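Local coordinates for protein manganese-containing pseudocatalase (Thermus thermophilus, PDB 2V8T) that probably breaks down hydrogen peroxide to water and oxygen, as a catalase of the ferritin-like clan with two manganese ions in each subunit, at residues G228-L233 and G250-D255. Sequence-based numbering, arbitrary orientation. Where two conformers were deposited one is given.
Sequences GFHRNL and GASPED
His230 reaches Asp255 with its imidazole: NE2 donates to OD2 at 2.9 Å, and the N-H...O angle of 152° makes the bond moderately straight. NE2 stands above the carboxylate plane, 54° out of it, and the ring and carboxylate planes are strongly turned against each other. With chi1 at 58°, CG of His230 sits between the backbone N and the carbonyl carbon, and from there the ring projects across to the loop. Ser252 OG lies at the ring edge, 3.5 Å from CD2, while CG of Glu254, in the conformer described, packs 3.8 Å from CB of the histidine. A water joins His230 O to the Ser252 hydroxyl: it donates to the carbonyl and is hydrogen-bonded to OG, which also accepts from Glu254 N in an ST turn. Replacing His230 by an alanine would probably cost Asp255 OD2 its straighter bond and open a gap beside Glu254 and Ser252.

Arg231 follows, extended from CG to NE; its CG lies over the rim of one imidazole face, 3.9 Å above the plane. In the conformer described, NH2 makes a salt bridge to Asp255 OD2 at 3.1 Å, its hydrogen bond weak. Thr257 OG1 bonds both Arg231 NE and Asp255 OD1, and NH1 forms a salt bridge to a sulfate ion, probably from the crystallisation liquor.

The contact ties the turn between helix 219-226 and strand 232-235 to the loop before strand 260-263, the two strands pairing in parallel. Asp255 OD2 thus shares its negative charge between a histidine N-H and an arginine, the latter grip less certain.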
loop_
_atom_site.group_PDB
_atom_site.type_symbol
_atom_site.label_atom_id
_atom_site.label_comp_id
_atom_site.label_asym_id
_atom_site.label_seq_id
_atom_site.Cartn_x
_atom_site.Cartn_y
_atom_site.Cartn_z
ATOM N N GLY A 228 -34.235 5.266 -24.877
ATOM C CA GLY A 228 -34.986 5.345 -23.628
ATOM C C GLY A 228 -34.243 4.876 -22.395
ATOM O O GLY A 228 -34.846 4.796 -21.316
ATOM N N PHE A 229 -32.946 4.584 -22.514
ATOM C CA PHE A 229 -32.255 3.882 -21.441
ATOM C C PHE A 229 -32.041 4.743 -20.190
ATOM O O PHE A 229 -31.845 4.188 -19.099
ATOM C CB PHE A 229 -30.962 3.278 -21.919
ATOM C CG PHE A 229 -31.138 2.141 -22.931
ATOM C CD1 PHE A 229 -32.340 1.543 -23.219
ATOM C CD2 PHE A 229 -30.068 1.685 -23.652
ATOM C CE1 PHE A 229 -32.419 0.475 -24.105
ATOM C CE2 PHE A 229 -30.166 0.642 -24.540
ATOM C CZ PHE A 229 -31.305 0.010 -24.751
ATOM N N HIS A 230 -32.088 6.072 -20.306
ATOM C CA HIS A 230 -32.026 6.937 -19.138
ATOM C C HIS A 230 -33.277 6.840 -18.275
ATOM O O HIS A 230 -33.270 7.333 -17.133
ATOM C CB HIS A 230 -31.822 8.401 -19.554
ATOM C CG HIS A 230 -32.904 8.902 -20.455
ATOM N ND1 HIS A 230 -33.097 8.339 -21.704
ATOM C CD2 HIS A 230 -33.815 9.887 -20.263
ATOM C CE1 HIS A 230 -34.107 8.999 -22.239
ATOM N NE2 HIS A 230 -34.575 9.936 -21.406
ATOM N N ARG A 231 -34.350 6.273 -18.769
ATOM C CA ARG A 231 -35.566 6.147 -17.973
ATOM C C ARG A 231 -35.550 4.881 -17.132
ATOM O O ARG A 231 -36.374 4.775 -16.227
ATOM C CB ARG A 231 -36.802 6.098 -18.895
ATOM C CG ARG A 231 -36.922 7.338 -19.746
ATOM C CD ARG A 231 -38.166 7.385 -20.542
ATOM N NE ARG A 231 -38.185 8.621 -21.325
ATOM C CZ ARG A 231 -37.893 8.638 -22.619
ATOM N NH1 ARG A 231 -37.794 7.471 -23.311
ATOM N NH2 ARG A 231 -37.722 9.813 -23.265
ATOM N N ASN A 232 -34.703 3.909 -17.471
ATOM C CA ASN A 232 -34.920 2.548 -17.012
ATOM C C ASN A 232 -34.100 2.198 -15.799
ATOM O O ASN A 232 -32.858 2.264 -15.813
ATOM C CB ASN A 232 -34.515 1.578 -18.138
ATOM C CG ASN A 232 -35.384 1.704 -19.360
ATOM O OD1 ASN A 232 -36.459 2.309 -19.307
ATOM N ND2 ASN A 232 -34.902 1.132 -20.467
ATOM N N LEU A 233 -34.768 1.743 -14.749
ATOM C CA LEU A 233 -34.110 1.077 -13.621
ATOM C C LEU A 233 -34.547 -0.365 -13.711
ATOM O O LEU A 233 -35.732 -0.693 -13.479
ATOM C CB LEU A 233 -34.475 1.712 -12.284
ATOM C CG LEU A 233 -33.650 1.231 -11.101
ATOM C CD1 LEU A 233 -32.182 1.700 -11.204
ATOM C CD2 LEU A 233 -34.255 1.731 -9.802
ATOM N N GLY A 250 -41.281 9.760 -11.180
ATOM C CA GLY A 250 -41.142 11.154 -11.504
ATOM C C GLY A 250 -40.182 11.405 -12.625
ATOM O O GLY A 250 -39.860 10.566 -13.446
ATOM N N ALA A 251 -39.694 12.637 -12.673
ATOM C CA ALA A 251 -39.018 13.137 -13.858
ATOM C C ALA A 251 -37.588 12.680 -13.934
ATOM O O ALA A 251 -36.838 12.664 -12.950
ATOM C CB ALA A 251 -39.031 14.682 -13.846
ATOM N N SER A 252 -37.150 12.397 -15.155
ATOM C CA SER A 252 -35.737 12.176 -15.452
ATOM C C SER A 252 -35.010 13.514 -15.434
ATOM O O SER A 252 -35.479 14.469 -16.096
ATOM C CB SER A 252 -35.609 11.618 -16.855
ATOM O OG SER A 252 -34.238 11.604 -17.279
ATOM N N PRO A 253 -33.826 13.614 -14.838
ATOM C CA PRO A 253 -33.022 14.850 -14.997
ATOM C C PRO A 253 -32.628 15.123 -16.444
ATOM O O PRO A 253 -32.366 16.283 -16.795
ATOM C CB PRO A 253 -31.804 14.576 -14.093
ATOM C CG PRO A 253 -32.301 13.571 -13.108
ATOM C CD PRO A 253 -33.213 12.677 -13.865
ATOM N N GLU A 254 -32.552 14.120 -17.302
ATOM C CA GLU A 254 -32.060 14.340 -18.652
ATOM C C GLU A 254 -33.058 15.129 -19.499
ATOM O O GLU A 254 -32.668 15.993 -20.261
ATOM C CB GLU A 254 -31.836 13.006 -19.403
ATOM C CG GLU A 254 -30.920 11.980 -18.812
ATOM C CD GLU A 254 -29.581 12.456 -18.559
ATOM O OE1 GLU A 254 -29.006 13.230 -19.360
ATOM O OE2 GLU A 254 -29.040 11.970 -17.521
ATOM N N ASP A 255 -34.324 14.813 -19.387
ATOM C CA ASP A 255 -35.318 15.337 -20.322
ATOM C C ASP A 255 -36.669 15.576 -19.720
ATOM O O ASP A 255 -37.599 15.926 -20.446
ATOM C CB ASP A 255 -35.458 14.431 -21.556
ATOM C CG ASP A 255 -35.982 13.067 -21.237
ATOM O OD1 ASP A 255 -36.347 12.793 -20.070
ATOM O OD2 ASP A 255 -36.063 12.233 -22.206
HETATM O O HOH W 1 -32.989 9.752 -15.828
#